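Local coordinates for alkaline serine protease (Pseudoalteromonas sp., PDB 1Y9Z), which probably cleaves peptide bonds in proteins as a cold-adapted, subtilisin-like serine protease of an Antarctic bacterium, at residues G230-N235 / L317-L322; L257-V262 / I276-R281; I307-S312 / V336-G341. One frame throughout, in Å; residues are numbered along the deposited sequence.

Contact 1: residues G230-N235 / L317-L322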
loop_
_atom_site.group_PDB
_atom_site.type_symbol
_atom_site.label_atom_id
_atom_site.label_comp_id
_atom_site.label_asym_id
_atom_site.label_seq_id
_atom_site.Cartn_x
_atom_site.Cartn_y
_atom_site.Cartn_z
ATOM N N GLY A 230 -10.979 2.514 -8.462
ATOM C CA GLY A 230 -9.563 2.211 -8.487
ATOM C C GLY A 230 -9.049 2.236 -9.911
ATOM O O GLY A 230 -9.278 1.302 -10.676
ATOM N N VAL A 231 -8.372 3.319 -10.276
ATOM C CA VAL A 231 -7.807 3.466 -11.614
ATOM C C VAL A 231 -6.329 3.776 -11.432
ATOM O O VAL A 231 -5.961 4.828 -10.913
ATOM C CB VAL A 231 -8.479 4.616 -12.393
ATOM C CG1 VAL A 231 -7.923 4.679 -13.807
ATOM C CG2 VAL A 231 -9.987 4.410 -12.423
ATOM N N VAL A 232 -5.480 2.849 -11.855
ATOM C CA VAL A 232 -4.046 3.013 -11.690
ATOM C C VAL A 232 -3.320 3.467 -12.948
ATOM O O VAL A 232 -3.436 2.837 -13.998
ATOM C CB VAL A 232 -3.411 1.687 -11.218
ATOM C CG1 VAL A 232 -1.915 1.856 -11.025
ATOM C CG2 VAL A 232 -4.074 1.225 -9.935
ATOM N N PRO A 233 -2.572 4.579 -12.863
ATOM C CA PRO A 233 -1.845 5.049 -14.045
ATOM C C PRO A 233 -0.706 4.062 -14.302
ATOM O O PRO A 233 0.020 3.697 -13.378
ATOM C CB PRO A 233 -1.354 6.432 -13.619
ATOM C CG PRO A 233 -1.143 6.275 -12.148
ATOM C CD PRO A 233 -2.350 5.470 -11.709
ATOM N N HIS A 234 -0.554 3.617 -15.546
ATOM C CA HIS A 234 0.494 2.650 -15.857
ATOM C C HIS A 234 1.891 3.094 -15.463
ATOM O O HIS A 234 2.369 4.146 -15.894
ATOM C CB HIS A 234 0.503 2.300 -17.347
ATOM C CG HIS A 234 -0.284 1.074 -17.691
ATOM N ND1 HIS A 234 -0.449 0.022 -16.818
ATOM C CD2 HIS A 234 -0.902 0.708 -18.839
ATOM C CE1 HIS A 234 -1.137 -0.938 -17.412
ATOM N NE2 HIS A 234 -1.423 -0.546 -18.639
ATOM N N ASN A 235 2.546 2.279 -14.640
ATOM C CA ASN A 235 3.905 2.556 -14.203
ATOM C C ASN A 235 4.807 2.154 -15.367
ATOM O O ASN A 235 5.369 1.059 -15.386
ATOM C CB ASN A 235 4.238 1.721 -12.961
ATOM C CG ASN A 235 5.589 2.068 -12.367
ATOM O OD1 ASN A 235 6.050 1.416 -11.429
ATOM N ND2 ASN A 235 6.229 3.097 -12.904
ATOM N N LEU A 317 -7.105 -5.509 -8.132
ATOM C CA LEU A 317 -6.504 -4.338 -8.753
ATOM C C LEU A 317 -4.986 -4.487 -8.807
ATOM O O LEU A 317 -4.330 -4.681 -7.778
ATOM C CB LEU A 317 -6.875 -3.073 -7.975
ATOM C CG LEU A 317 -6.356 -1.749 -8.543
ATOM C CD1 LEU A 317 -6.946 -1.506 -9.925
ATOM C CD2 LEU A 317 -6.735 -0.618 -7.601
ATOM N N GLN A 318 -4.429 -4.405 -10.009
ATOM C CA GLN A 318 -2.989 -4.541 -10.183
ATOM C C GLN A 318 -2.324 -3.226 -10.590
ATOM O O GLN A 318 -2.907 -2.419 -11.317
ATOM C CB GLN A 318 -2.681 -5.609 -11.238
ATOM C CG GLN A 318 -3.392 -6.945 -11.029
ATOM C CD GLN A 318 -3.076 -7.589 -9.689
ATOM O OE1 GLN A 318 -1.918 -7.658 -9.277
ATOM N NE2 GLN A 318 -4.110 -8.077 -9.009
ATOM N N ASN A 319 -1.102 -3.027 -10.106
ATOM C CA ASN A 319 -0.298 -1.842 -10.404
ATOM C C ASN A 319 1.044 -2.404 -10.875
ATOM O O ASN A 319 2.068 -2.235 -10.216
ATOM C CB ASN A 319 -0.107 -1.008 -9.130
ATOM C CG ASN A 319 0.853 0.158 -9.320
ATOM O OD1 ASN A 319 1.461 0.634 -8.356
ATOM N ND2 ASN A 319 0.986 0.629 -10.550
ATOM N N PRO A 320 1.052 -3.078 -12.034
ATOM C CA PRO A 320 2.271 -3.677 -12.579
ATOM C C PRO A 320 3.210 -2.736 -13.310
ATOM O O PRO A 320 2.846 -1.612 -13.656
ATOM C CB PRO A 320 1.724 -4.741 -13.512
ATOM C CG PRO A 320 0.560 -4.025 -14.131
ATOM C CD PRO A 320 -0.092 -3.318 -12.936
ATOM N N PHE A 321 4.429 -3.208 -13.541
ATOM C CA PHE A 321 5.405 -2.429 -14.279
ATOM C C PHE A 321 5.082 -2.597 -15.756
ATOM O O PHE A 321 4.946 -3.722 -16.244
ATOM C CB PHE A 321 6.829 -2.937 -14.032
ATOM C CG PHE A 321 7.368 -2.609 -12.673
ATOM C CD1 PHE A 321 7.397 -3.570 -11.670
ATOM C CD2 PHE A 321 7.856 -1.336 -12.397
ATOM C CE1 PHE A 321 7.906 -3.269 -10.407
ATOM C CE2 PHE A 321 8.366 -1.022 -11.139
ATOM C CZ PHE A 321 8.391 -1.991 -10.143
ATOM N N LEU A 322 4.928 -1.483 -16.460
ATOM C CA LEU A 322 4.667 -1.533 -17.891
ATOM C C LEU A 322 6.032 -1.388 -18.543
ATOM O O LEU A 322 6.487 -0.275 -18.818
ATOM C CB LEU A 322 3.748 -0.388 -18.331
ATOM C CG LEU A 322 3.545 -0.246 -19.847
ATOM C CD1 LEU A 322 2.985 -1.535 -20.433
ATOM C CD2 LEU A 322 2.606 0.919 -20.127
HETATM O O HOH W 1 1.529 3.354 -11.144
HETATM O O HOH W 2 0.958 0.223 -13.341
HETATM O O HOH W 3 4.618 -0.987 -10.331
#
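The amide of Asn235 and the ring of Phe321 lie side by side and point the same way, with their planes turned 39° apart. Asn235 OD1 approaches Phe321 CE2 obliquely at 3.4 Å. One face of the Phe321 ring carries a water over its centre, and this water donates to Asn235 OD1 and to Asn319 O. The segments are two roughly parallel chain runs in the insert beta-barrel domain of the subtilase: their end-to-end directions differ by 19°, and Leu322 forms backbone bonds to Asn235 and then to Leu237 of strand 232-240.

Toward the middle the chains stand apart and water fills in. Asn319 CG is anti to its own backbone N (chi1 173°), which sends the amide across toward 230-235. There Asn319 ND2 comes within 3.2 Å of Val232 CG1, a tight approach. ND2 also donates, at 2.8 Å, to a water that in turn donates to Pro233 O. A second water accepts from Asn235 N and donates to Pro320 O, while its bond from Asn319 ND2 is weak.

The apolar contact is Val232 CG2 against Leu317 CD1 at 4.0 Å. Separately, the side chains of Leu322 and His234 cross at about a right angle in van der Waals packing, Leu322 CD2 lying 3.7 Å from His234 CB. Strand 333-336 pairs antiparallel with 230-235 through backbone bonds of Val232 and His234. The one direct hydrogen bond between the segments is Leu322 N to Asn235 O, 2.8 Å long and nearly straight at the hydrogen, although the donor stands well above the carbonyl plane.

Contact 2: residues L257-V262 / I276-R281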
loop_
_atom_site.group_PDB
_atom_site.type_symbol
_atom_site.label_atom_id
_atom_site.label_comp_id
_atom_site.label_asym_id
_atom_site.label_seq_id
_atom_site.Cartn_x
_atom_site.Cartn_y
_atom_site.Cartn_z
ATOM N N LEU A 257 -15.560 4.121 -26.552
ATOM C CA LEU A 257 -14.993 2.940 -25.915
ATOM C C LEU A 257 -15.158 1.712 -26.804
ATOM O O LEU A 257 -16.265 1.396 -27.245
ATOM C CB LEU A 257 -15.669 2.688 -24.564
ATOM C CG LEU A 257 -15.099 1.537 -23.727
ATOM C CD1 LEU A 257 -13.662 1.850 -23.333
ATOM C CD2 LEU A 257 -15.959 1.330 -22.490
ATOM N N ALA A 258 -14.048 1.031 -27.067
ATOM C CA ALA A 258 -14.051 -0.173 -27.888
ATOM C C ALA A 258 -13.146 -1.196 -27.216
ATOM O O ALA A 258 -12.099 -0.844 -26.674
ATOM C CB ALA A 258 -13.542 0.143 -29.286
ATOM N N GLU A 259 -13.547 -2.461 -27.247
ATOM C CA GLU A 259 -12.750 -3.504 -26.618
ATOM C C GLU A 259 -12.042 -4.420 -27.600
ATOM O O GLU A 259 -12.597 -4.807 -28.630
ATOM C CB GLU A 259 -13.622 -4.344 -25.678
ATOM C CG GLU A 259 -12.970 -5.653 -25.244
ATOM C CD GLU A 259 -13.701 -6.329 -24.104
ATOM O OE1 GLU A 259 -14.948 -6.372 -24.129
ATOM O OE2 GLU A 259 -13.022 -6.830 -23.182
ATOM N N CYS A 260 -10.801 -4.757 -27.271
ATOM C CA CYS A 260 -10.010 -5.654 -28.093
ATOM C C CYS A 260 -10.244 -7.048 -27.526
ATOM O O CYS A 260 -9.674 -7.409 -26.495
ATOM C CB CYS A 260 -8.526 -5.304 -28.002
ATOM S SG CYS A 260 -7.483 -6.321 -29.092
ATOM N N THR A 261 -11.094 -7.822 -28.193
ATOM C CA THR A 261 -11.413 -9.170 -27.742
ATOM C C THR A 261 -10.181 -10.065 -27.690
ATOM O O THR A 261 -9.363 -10.068 -28.609
ATOM C CB THR A 261 -12.468 -9.825 -28.656
ATOM O OG1 THR A 261 -13.675 -9.052 -28.623
ATOM C CG2 THR A 261 -12.771 -11.244 -28.193
ATOM N N VAL A 262 -10.056 -10.819 -26.603
ATOM C CA VAL A 262 -8.932 -11.726 -26.425
ATOM C C VAL A 262 -9.370 -13.155 -26.721
ATOM O O VAL A 262 -10.294 -13.676 -26.096
ATOM C CB VAL A 262 -8.383 -11.661 -24.984
ATOM C CG1 VAL A 262 -7.235 -12.647 -24.817
ATOM C CG2 VAL A 262 -7.919 -10.247 -24.670
ATOM N N ILE A 276 -11.062 4.608 -27.363
ATOM C CA ILE A 276 -10.451 4.291 -26.077
ATOM C C ILE A 276 -10.529 2.773 -26.099
ATOM O O ILE A 276 -11.613 2.196 -26.191
ATOM C CB ILE A 276 -11.263 4.845 -24.887
ATOM C CG1 ILE A 276 -11.213 6.375 -24.889
ATOM C CG2 ILE A 276 -10.706 4.295 -23.578
ATOM C CD1 ILE A 276 -9.807 6.952 -24.831
ATOM N N CYS A 277 -9.371 2.133 -26.028
ATOM C CA CYS A 277 -9.278 0.686 -26.113
ATOM C C CYS A 277 -9.277 -0.057 -24.785
ATOM O O CYS A 277 -8.358 0.082 -23.978
ATOM C CB CYS A 277 -8.023 0.351 -26.908
ATOM S SG CYS A 277 -7.729 -1.371 -27.407
ATOM N N LEU A 278 -10.327 -0.846 -24.577
ATOM C CA LEU A 278 -10.476 -1.659 -23.376
ATOM C C LEU A 278 -9.921 -3.035 -23.723
ATOM O O LEU A 278 -10.240 -3.591 -24.774
ATOM C CB LEU A 278 -11.955 -1.781 -22.999
ATOM C CG LEU A 278 -12.311 -2.615 -21.764
ATOM C CD1 LEU A 278 -11.795 -1.925 -20.507
ATOM C CD2 LEU A 278 -13.820 -2.787 -21.688
ATOM N N VAL A 279 -9.082 -3.586 -22.853
ATOM C CA VAL A 279 -8.503 -4.895 -23.118
ATOM C C VAL A 279 -8.202 -5.676 -21.846
ATOM O O VAL A 279 -7.722 -5.122 -20.854
ATOM C CB VAL A 279 -7.203 -4.770 -23.948
ATOM C CG1 VAL A 279 -6.166 -3.960 -23.182
ATOM C CG2 VAL A 279 -6.665 -6.153 -24.288
ATOM N N GLU A 280 -8.500 -6.969 -21.881
ATOM C CA GLU A 280 -8.246 -7.832 -20.741
ATOM C C GLU A 280 -6.753 -8.118 -20.696
ATOM O O GLU A 280 -6.117 -8.321 -21.731
ATOM C CB GLU A 280 -9.021 -9.144 -20.881
ATOM C CG GLU A 280 -8.836 -10.101 -19.714
ATOM C CD GLU A 280 -9.530 -11.429 -19.941
ATOM O OE1 GLU A 280 -9.168 -12.125 -20.910
ATOM O OE2 GLU A 280 -10.436 -11.774 -19.153
ATOM N N ARG A 281 -6.193 -8.120 -19.494
ATOM C CA ARG A 281 -4.774 -8.391 -19.320
ATOM C C ARG A 281 -4.456 -9.845 -19.664
ATOM O O ARG A 281 -5.146 -10.761 -19.219
ATOM C CB ARG A 281 -4.361 -8.101 -17.872
ATOM C CG ARG A 281 -2.934 -8.509 -17.533
ATOM C CD ARG A 281 -2.572 -8.143 -16.100
ATOM N NE ARG A 281 -2.558 -6.695 -15.905
ATOM C CZ ARG A 281 -3.359 -6.034 -15.074
ATOM N NH1 ARG A 281 -4.254 -6.680 -14.338
ATOM N NH2 ARG A 281 -3.270 -4.714 -14.988
HETATM O O HOH W 4 -10.531 -7.928 -23.775
#
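Leu278, Leu257 and Ile276 bury the most surface in this parallel strand pairing of the insert beta-barrel domain, where the strand axes are inclined by 33°. Leu278 is held by both its backbone groups: its N donates to Ala258 O at 2.7 Å, and its O accepts from Cys260 N at 2.8 Å. The two bonds straddle Glu259, as parallel pairing requires, and Glu259 CA adds a CA-H...O contact of 3.1 Å to Leu278 O. Between these segments the first bond is Ala258 N to Ile276 O at 2.8 Å; Ile276 also forms a backbone bond with Ala256.

Leu257 supplies the apolar link on the sheet face that also carries Ile276, Glu259 and Leu278. Its two torsions together (chi1 -175°, chi2 64°) turn the CD1 branch toward the partner strand. Leu257 CD1 then sits 3.8 Å from Ile276 CG2, the two side chains crossing at about a right angle, and 4.0 Å from Leu278 CB.

Beyond Cys260 the strands part, and a water takes over the bridging. It accepts from Glu280 N at 2.9 Å and donates to Cys260 O and Glu259 OE2. That carboxylate is also hydrogen-bonded to Tyr309 OH through OE2, and OE1 forms a salt bridge with Lys345, so several partners fix its rotation.

On the other face, Cys260 is joined by a disulfide to Cys269, and Cys277 by another to Cys298 of helix 291-300. Strand 275-280 pairs in parallel with both 252-263 and 305-309 and lies between them, while strand 252-263 is also paired antiparallel with strands 266-268 and 351-360.

Contact 3: residues I307-S312 / V336-G341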
loop_
_atom_site.group_PDB
_atom_site.type_symbol
_atom_site.label_atom_id
_atom_site.label_comp_id
_atom_site.label_asym_id
_atom_site.label_seq_id
_atom_site.Cartn_x
_atom_site.Cartn_y
_atom_site.Cartn_z
ATOM N N ILE A 307 -7.196 1.034 -21.579
ATOM C CA ILE A 307 -7.663 0.577 -20.277
ATOM C C ILE A 307 -7.505 -0.935 -20.193
ATOM O O ILE A 307 -8.211 -1.676 -20.875
ATOM C CB ILE A 307 -9.147 0.904 -20.049
ATOM C CG1 ILE A 307 -9.378 2.413 -20.147
ATOM C CG2 ILE A 307 -9.580 0.392 -18.681
ATOM C CD1 ILE A 307 -10.843 2.805 -20.110
ATOM N N VAL A 308 -6.574 -1.384 -19.360
ATOM C CA VAL A 308 -6.327 -2.809 -19.179
ATOM C C VAL A 308 -7.025 -3.278 -17.911
ATOM O O VAL A 308 -6.849 -2.678 -16.849
ATOM C CB VAL A 308 -4.818 -3.098 -19.037
ATOM C CG1 VAL A 308 -4.592 -4.582 -18.782
ATOM C CG2 VAL A 308 -4.080 -2.652 -20.287
ATOM N N TYR A 309 -7.828 -4.335 -18.012
ATOM C CA TYR A 309 -8.500 -4.852 -16.829
ATOM C C TYR A 309 -8.005 -6.249 -16.478
ATOM O O TYR A 309 -7.595 -7.019 -17.347
ATOM C CB TYR A 309 -10.031 -4.835 -16.986
ATOM C CG TYR A 309 -10.625 -5.728 -18.055
ATOM C CD1 TYR A 309 -10.646 -5.337 -19.394
ATOM C CD2 TYR A 309 -11.228 -6.940 -17.714
ATOM C CE1 TYR A 309 -11.262 -6.129 -20.368
ATOM C CE2 TYR A 309 -11.844 -7.738 -18.678
ATOM C CZ TYR A 309 -11.859 -7.325 -20.001
ATOM O OH TYR A 309 -12.485 -8.101 -20.955
ATOM N N SER A 310 -8.033 -6.556 -15.188
ATOM C CA SER A 310 -7.561 -7.837 -14.678
ATOM C C SER A 310 -8.238 -9.070 -15.258
ATOM O O SER A 310 -9.431 -9.060 -15.566
ATOM C CB SER A 310 -7.704 -7.867 -13.155
ATOM O OG SER A 310 -6.970 -6.813 -12.557
ATOM N N ASN A 311 -7.456 -10.136 -15.396
ATOM C CA ASN A 311 -7.964 -11.404 -15.898
ATOM C C ASN A 311 -8.430 -12.220 -14.693
ATOM O O ASN A 311 -8.257 -11.800 -13.549
ATOM C CB ASN A 311 -6.872 -12.158 -16.663
ATOM C CG ASN A 311 -5.566 -12.235 -15.897
ATOM O OD1 ASN A 311 -5.527 -12.681 -14.749
ATOM N ND2 ASN A 311 -4.484 -11.801 -16.532
ATOM N N SER A 312 -9.013 -13.387 -14.950
ATOM C CA SER A 312 -9.523 -14.243 -13.882
ATOM C C SER A 312 -8.457 -14.808 -12.942
ATOM O O SER A 312 -8.758 -15.149 -11.798
ATOM C CB SER A 312 -10.336 -15.394 -14.480
ATOM O OG SER A 312 -9.531 -16.193 -15.326
ATOM N N VAL A 336 -7.226 -1.358 -14.273
ATOM C CA VAL A 336 -8.383 -1.455 -13.385
ATOM C C VAL A 336 -8.621 -2.928 -13.053
ATOM O O VAL A 336 -8.141 -3.810 -13.769
ATOM C CB VAL A 336 -9.668 -0.874 -14.038
ATOM C CG1 VAL A 336 -9.479 0.608 -14.348
ATOM C CG2 VAL A 336 -10.008 -1.643 -15.305
ATOM N N ASP A 337 -9.356 -3.201 -11.978
ATOM C CA ASP A 337 -9.612 -4.587 -11.599
ATOM C C ASP A 337 -10.624 -5.234 -12.540
ATOM O O ASP A 337 -11.223 -4.556 -13.379
ATOM C CB ASP A 337 -10.051 -4.683 -10.126
ATOM C CG ASP A 337 -11.396 -4.037 -9.852
ATOM O OD1 ASP A 337 -11.684 -3.783 -8.663
ATOM O OD2 ASP A 337 -12.168 -3.801 -10.802
ATOM N N ARG A 338 -10.809 -6.544 -12.414
ATOM C CA ARG A 338 -11.720 -7.255 -13.305
ATOM C C ARG A 338 -13.170 -6.801 -13.240
ATOM O O ARG A 338 -13.818 -6.645 -14.276
ATOM C CB ARG A 338 -11.643 -8.762 -13.051
ATOM C CG ARG A 338 -12.397 -9.578 -14.091
ATOM C CD ARG A 338 -12.116 -11.063 -13.955
ATOM N NE ARG A 338 -12.743 -11.833 -15.028
ATOM C CZ ARG A 338 -12.391 -11.764 -16.308
ATOM N NH1 ARG A 338 -11.409 -10.958 -16.691
ATOM N NH2 ARG A 338 -13.023 -12.503 -17.212
ATOM N N ALA A 339 -13.685 -6.589 -12.035
ATOM C CA ALA A 339 -15.069 -6.157 -11.874
ATOM C C ALA A 339 -15.315 -4.866 -12.645
ATOM O O ALA A 339 -16.324 -4.722 -13.338
ATOM C CB ALA A 339 -15.388 -5.955 -10.400
ATOM N N THR A 340 -14.383 -3.928 -12.522
ATOM C CA THR A 340 -14.496 -2.650 -13.208
ATOM C C THR A 340 -14.407 -2.836 -14.721
ATOM O O THR A 340 -15.143 -2.202 -15.474
ATOM C CB THR A 340 -13.397 -1.682 -12.734
ATOM O OG1 THR A 340 -13.554 -1.444 -11.329
ATOM C CG2 THR A 340 -13.489 -0.356 -13.476
ATOM N N GLY A 341 -13.510 -3.713 -15.161
ATOM C CA GLY A 341 -13.360 -3.964 -16.583
ATOM C C GLY A 341 -14.617 -4.561 -17.189
ATOM O O GLY A 341 -14.984 -4.238 -18.320
#
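Backbone hydrogen bonds join Val336 to strand 307-309 in a short parallel bridge of the insert beta-barrel domain, just before helix 338-345 begins. Val336 N donates to Val308 O at 2.9 Å, and Ser310 N returns a bond to Val336 O at 3.1 Å, so the two straddle Tyr309. Tyr309 CA adds a CA-H...O contact to the same carbonyl oxygen.

The polar side-chain link is made by Arg338, whose chain runs extended from CG to NE along the Ser310-Ser312 backbone. Arg338 NH1 donates to Ser310 O at 3.0 Å with 149° at the hydrogen. The bond meets a lone pair in the carbonyl plane, and the oxygen lies at the guanidinium edge. One guanidinium face is covered by Ser312 N, offset toward the rim. NH1 also forms a salt bridge with Glu280, so two acceptors fix the turn of this group. Arg338 NH1 approaches Tyr309 CE2 obliquely at 3.8 Å, the guanidinium and ring planes being 26° apart.

Apolar contact centres on Tyr309. Its CG stands between the backbone N and the carbonyl carbon (chi1 65°), directing the ring over the first helical turn. Gly341 fits closely beneath, with its CA 3.5 Å from Tyr309 CB and its C over one ring face. Tyr309 CB also touches Val336 CG2 at 3.6 Å, and Ile307 CG2 meets that same methyl at 4.0 Å.

Capping of the helix is local to 336-341. Asp337 is the N-cap: its OD2 accepts from Thr340 N at 2.8 Å, and from Thr340 OG1 above the carboxylate plane.

This strand-to-helix junction lies along the end of strand 305-309. That strand is paired in parallel with 275-280 and 333-336, helix 291-300 touches Val308, and strand 214-221 reaches Ile307 and Val336 through Ile219.

All three contacts reach the same mixed sheet. Contacts 2 and 3 have centres about 10 Å apart, and their strands 275-280 and 305-309 are neighbours in the sheet: two polar bonds join them, Glu280 OE2 to Arg338 NH1 at 2.8 Å and probably Glu259 OE2 to Tyr309 OH at 2.6 Å. Contacts 1 and 3 are about 11 Å apart between centres and touch by packing, as where Leu317 CD1 lies 3.6 Å from Asp337 N. The centres of contacts 1 and 2 are about 16 Å apart, yet they touch, Gln318 CG lying 3.4 Å from Arg281 NH1. No contact with the inhibitor is implied: the Phe321 side chain is about 12 Å from the bound phenylmethanesulfonic acid.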